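Local coordinates for uncharacterized protein (Listeria monocytogenes, PDB 3MAB) that is of unknown function but carries a domain related to the C-terminal domain of TfoX, a competence regulator, and forms a small all-helical fold, at residues 21-26 and 41-46. The protein carries 2 engineered substitutions. Numbering follows the deposited sequence.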
ATOM      1  N   ILE B  21      13.967  -2.347   9.572  1.00  9.68           N
ATOM      2  CA  ILE B  21      14.376  -2.072  10.937  1.00 11.05           C
ATOM      3  C   ILE B  21      15.856  -2.260  11.115  1.00 12.04           C
ATOM      4  O   ILE B  21      16.523  -1.442  11.725  1.00 12.65           O
ATOM      5  CB  ILE B  21      13.567  -2.959  11.885  1.00 10.44           C
ATOM      6  CG1 ILE B  21      12.107  -2.536  11.910  1.00 11.86           C
ATOM      7  CG2 ILE B  21      14.209  -2.917  13.295  1.00 11.71           C
ATOM      8  CD1 ILE B  21      11.172  -3.558  12.572  1.00 13.47           C
ATOM      9  N   LYS B  22      16.364  -3.328  10.564  1.00 12.36           N
ATOM     10  CA  LYS B  22      17.771  -3.599  10.638  1.00 14.52           C
ATOM     11  C   LYS B  22      18.585  -2.473  10.021  1.00 15.55           C
ATOM     12  O   LYS B  22      19.694  -2.133  10.512  1.00 18.41           O
ATOM     13  CB  LYS B  22      18.119  -4.919   9.962  1.00 16.01           C
ATOM     14  CG  LYS B  22      17.680  -6.150  10.709  1.00 19.91           C
ATOM     15  CD  LYS B  22      18.222  -7.375   9.995  1.00 25.56           C
ATOM     16  CE  LYS B  22      17.192  -8.417   9.739  1.00 30.28           C
ATOM     17  NZ  LYS B  22      17.118  -9.357  10.889  1.00 33.92           N
ATOM     18  N   ALA B  23      18.034  -1.865   8.987  1.00 14.27           N
ATOM     19  CA  ALA B  23      18.645  -0.682   8.364  1.00 15.09           C
ATOM     20  C   ALA B  23      18.332   0.634   9.046  1.00 16.13           C
ATOM     21  O   ALA B  23      18.796   1.665   8.558  1.00 19.35           O
ATOM     22  CB  ALA B  23      18.274  -0.598   6.909  1.00 15.50           C
ATOM     23  N   GLY B  24      17.651   0.625  10.188  1.00 14.41           N
ATOM     24  CA  GLY B  24      17.418   1.848  10.967  1.00 14.66           C
ATOM     25  C   GLY B  24      16.178   2.614  10.610  1.00 15.54           C
ATOM     26  O   GLY B  24      15.999   3.771  11.055  1.00 19.33           O
ATOM     27  N   ILE B  25      15.292   1.975   9.848  1.00 13.45           N
ATOM     28  CA  ILE B  25      14.006   2.566   9.440  1.00 13.71           C
ATOM     29  C   ILE B  25      12.938   1.786  10.160  1.00 14.07           C
ATOM     30  O   ILE B  25      12.642   0.665   9.789  1.00 13.68           O
ATOM     31  CB  ILE B  25      13.846   2.518   7.921  1.00 12.40           C
ATOM     32  CG1 ILE B  25      14.957   3.353   7.253  1.00 12.49           C
ATOM     33  CG2 ILE B  25      12.419   2.976   7.546  1.00 14.53           C
ATOM     34  CD1 ILE B  25      15.049   3.006   5.785  1.00 17.60           C
ATOM     35  N   LYS B  26      12.394   2.355  11.245  1.00 14.30           N
ATOM     36  CA  LYS B  26      11.611   1.553  12.194  1.00 15.81           C
ATOM     37  C   LYS B  26      10.116   1.795  12.218  1.00 15.47           C
ATOM     38  O   LYS B  26       9.378   0.987  12.808  1.00 15.91           O
ATOM     39  CB  LYS B  26      12.159   1.715  13.632  1.00 17.71           C
ATOM     40  CG  LYS B  26      13.703   1.542  13.719  1.00 22.18           C
ATOM     41  CD  LYS B  26      14.178   1.322  15.133  1.00 27.49           C
ATOM     42  CE  LYS B  26      15.520   1.983  15.480  1.00 31.92           C
ATOM     43  NZ  LYS B  26      16.559   2.144  14.401  1.00 35.36           N
ATOM     44  N   LEU B  41      18.366   1.640  -0.750  1.00  9.29           N
ATOM     45  CA  LEU B  41      19.826   1.633  -0.730  1.00 10.23           C
ATOM     46  C   LEU B  41      20.324   1.057   0.612  1.00 10.75           C
ATOM     47  O   LEU B  41      21.338   0.350   0.696  1.00 11.70           O
ATOM     48  CB  LEU B  41      20.400   3.029  -0.957  1.00 11.23           C
ATOM     49  CG  LEU B  41      20.411   3.499  -2.390  1.00 12.80           C
ATOM     50  CD1 LEU B  41      20.865   4.911  -2.425  1.00 14.58           C
ATOM     51  CD2 LEU B  41      21.261   2.614  -3.319  1.00 18.20           C
ATOM     52  N   ARG B  42      19.647   1.465   1.675  1.00  9.99           N
ATOM     53  CA  ARG B  42      20.044   1.019   3.012  1.00 11.59           C
ATOM     54  C   ARG B  42      19.911  -0.513   3.167  1.00 12.15           C
ATOM     55  O   ARG B  42      20.751  -1.113   3.802  1.00 14.92           O
ATOM     56  CB  ARG B  42      19.293   1.813   4.092  1.00 11.65           C
ATOM     57  CG  ARG B  42      19.859   3.183   4.128  1.00 14.17           C
ATOM     58  CD  ARG B  42      19.140   4.290   4.818  1.00 19.70           C
ATOM     59  NE  ARG B  42      19.064   4.060   6.231  1.00 22.45           N
ATOM     60  CZ  ARG B  42      18.576   4.917   7.132  1.00 22.77           C
ATOM     61  NH1 ARG B  42      18.205   6.135   6.810  1.00 21.16           N
ATOM     62  NH2 ARG B  42      18.469   4.533   8.399  1.00 21.92           N
ATOM     63  N   ILE B  43      18.843  -1.085   2.644  1.00 10.66           N
ATOM     64  CA  ILE B  43      18.658  -2.516   2.720  1.00 11.74           C
ATOM     65  C   ILE B  43      19.576  -3.248   1.757  1.00 12.14           C
ATOM     66  O   ILE B  43      20.081  -4.307   2.089  1.00 14.04           O
ATOM     67  CB  ILE B  43      17.175  -2.968   2.619  1.00 11.91           C
ATOM     68  CG1 ILE B  43      16.461  -2.612   1.338  1.00 15.87           C
ATOM     69  CG2 ILE B  43      16.380  -2.323   3.763  1.00 14.29           C
ATOM     70  CD1 ILE B  43      14.980  -3.295   1.233  1.00 17.44           C
ATOM     71  N   TRP B  44      19.800  -2.645   0.593  1.00 11.57           N
ATOM     72  CA  TRP B  44      20.680  -3.217  -0.453  1.00 12.25           C
ATOM     73  C   TRP B  44      22.130  -3.220  -0.039  1.00 14.13           C
ATOM     74  O   TRP B  44      22.858  -4.176  -0.322  1.00 16.10           O
ATOM     75  CB  TRP B  44      20.443  -2.427  -1.703  1.00 12.34           C
ATOM     76  CG  TRP B  44      21.252  -2.813  -2.891  1.00 14.19           C
ATOM     77  CD1 TRP B  44      20.956  -3.798  -3.764  1.00 17.26           C
ATOM     78  CD2 TRP B  44      22.385  -2.102  -3.421  1.00 12.72           C
ATOM     79  NE1 TRP B  44      21.846  -3.766  -4.805  1.00 15.43           N
ATOM     80  CE2 TRP B  44      22.732  -2.737  -4.625  1.00 14.28           C
ATOM     81  CE3 TRP B  44      23.101  -0.977  -3.013  1.00 16.84           C
ATOM     82  CZ2 TRP B  44      23.788  -2.333  -5.387  1.00 15.46           C
ATOM     83  CZ3 TRP B  44      24.165  -0.560  -3.768  1.00 19.37           C
ATOM     84  CH2 TRP B  44      24.530  -1.257  -4.918  1.00 17.63           C
ATOM     85  N   GLU B  45      22.545  -2.215   0.715  1.00 13.75           N
ATOM     86  CA  GLU B  45      23.867  -2.179   1.288  1.00 17.14           C
ATOM     87  C   GLU B  45      24.082  -3.411   2.220  1.00 18.69           C
ATOM     88  O   GLU B  45      25.170  -3.968   2.267  1.00 21.16           O
ATOM     89  CB  GLU B  45      24.027  -0.887   2.089  1.00 18.96           C
ATOM     90  CG  GLU B  45      25.323  -0.830   2.892  1.00 23.37           C
ATOM     91  CD  GLU B  45      25.581   0.511   3.540  1.00 24.97           C
ATOM     92  OE1 GLU B  45      24.619   1.179   3.952  1.00 26.89           O
ATOM     93  OE2 GLU B  45      26.776   0.874   3.673  1.00 33.23           O
ATOM     94  N   ASN B  46      23.043  -3.834   2.934  1.00 18.87           N
ATOM     95  CA  ASN B  46      23.096  -4.958   3.895  1.00 21.56           C
ATOM     96  C   ASN B  46      22.910  -6.298   3.200  1.00 21.67           C
ATOM     97  O   ASN B  46      23.359  -7.305   3.710  1.00 24.24           O
ATOM     98  CB  ASN B  46      22.040  -4.782   4.977  1.00 22.01           C
ATOM     99  CG  ASN B  46      22.399  -3.694   5.981  1.00 22.59           C
ATOM    100  OD1 ASN B  46      23.567  -3.283   6.064  1.00 27.32           O
ATOM    101  ND2 ASN B  46      21.399  -3.236   6.773  1.00 25.23           N
TER
HETATM  102  O   HOH W   1      21.308   2.164   7.175  1.00 26.08           O
HETATM  103  O   HOH W   2      17.618   5.645  11.006  1.00 37.35           O
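Arg42 reaches from helix 28-46 to the chain turn that ends helix 14-22. Its NH2 donates to Ala23 O at 2.9 Å. The acceptor lies at the guanidinium edge, and the N-H approaches a lone pair of Ala23 O, in the carbonyl plane. The N-H...O angle is 155°. A weak second bond runs from Arg42 NE to Ala23 O at 3.4 Å. Water 1 gives a further link, donating to Ala23 O and accepting from Arg42 NE. Water 2 accepts from Arg42 NH2. Glu38 forms a salt bridge with Arg42 NH1, so the guanidinium is held on several sides.

Van der Waals contacts flank this network. Ile25 CG1 lies over the centre of one guanidinium face, 3.8 Å above its plane. The Arg42 chain bends at chi3 (66°), which brings the guanidinium edge to Ala23 O and one face under Ile25 CG1. Ala23 CB meets Arg42 CB at 3.8 Å and makes an apolar contact with Ile43 CG2 at 4.1 Å. Asn46 ND2 borders Ala23 from one helical turn further on.

Gly24, with positive phi, is the C-prime residue of the Schellman motif that ends helix 14-22, with Gly24 N bonded to Ile21 O. Arg42 of helix 28-46 binds the Ala23 carbonyl at this end, within a TfoX C-terminal domain, a helical fold of the HHH clan.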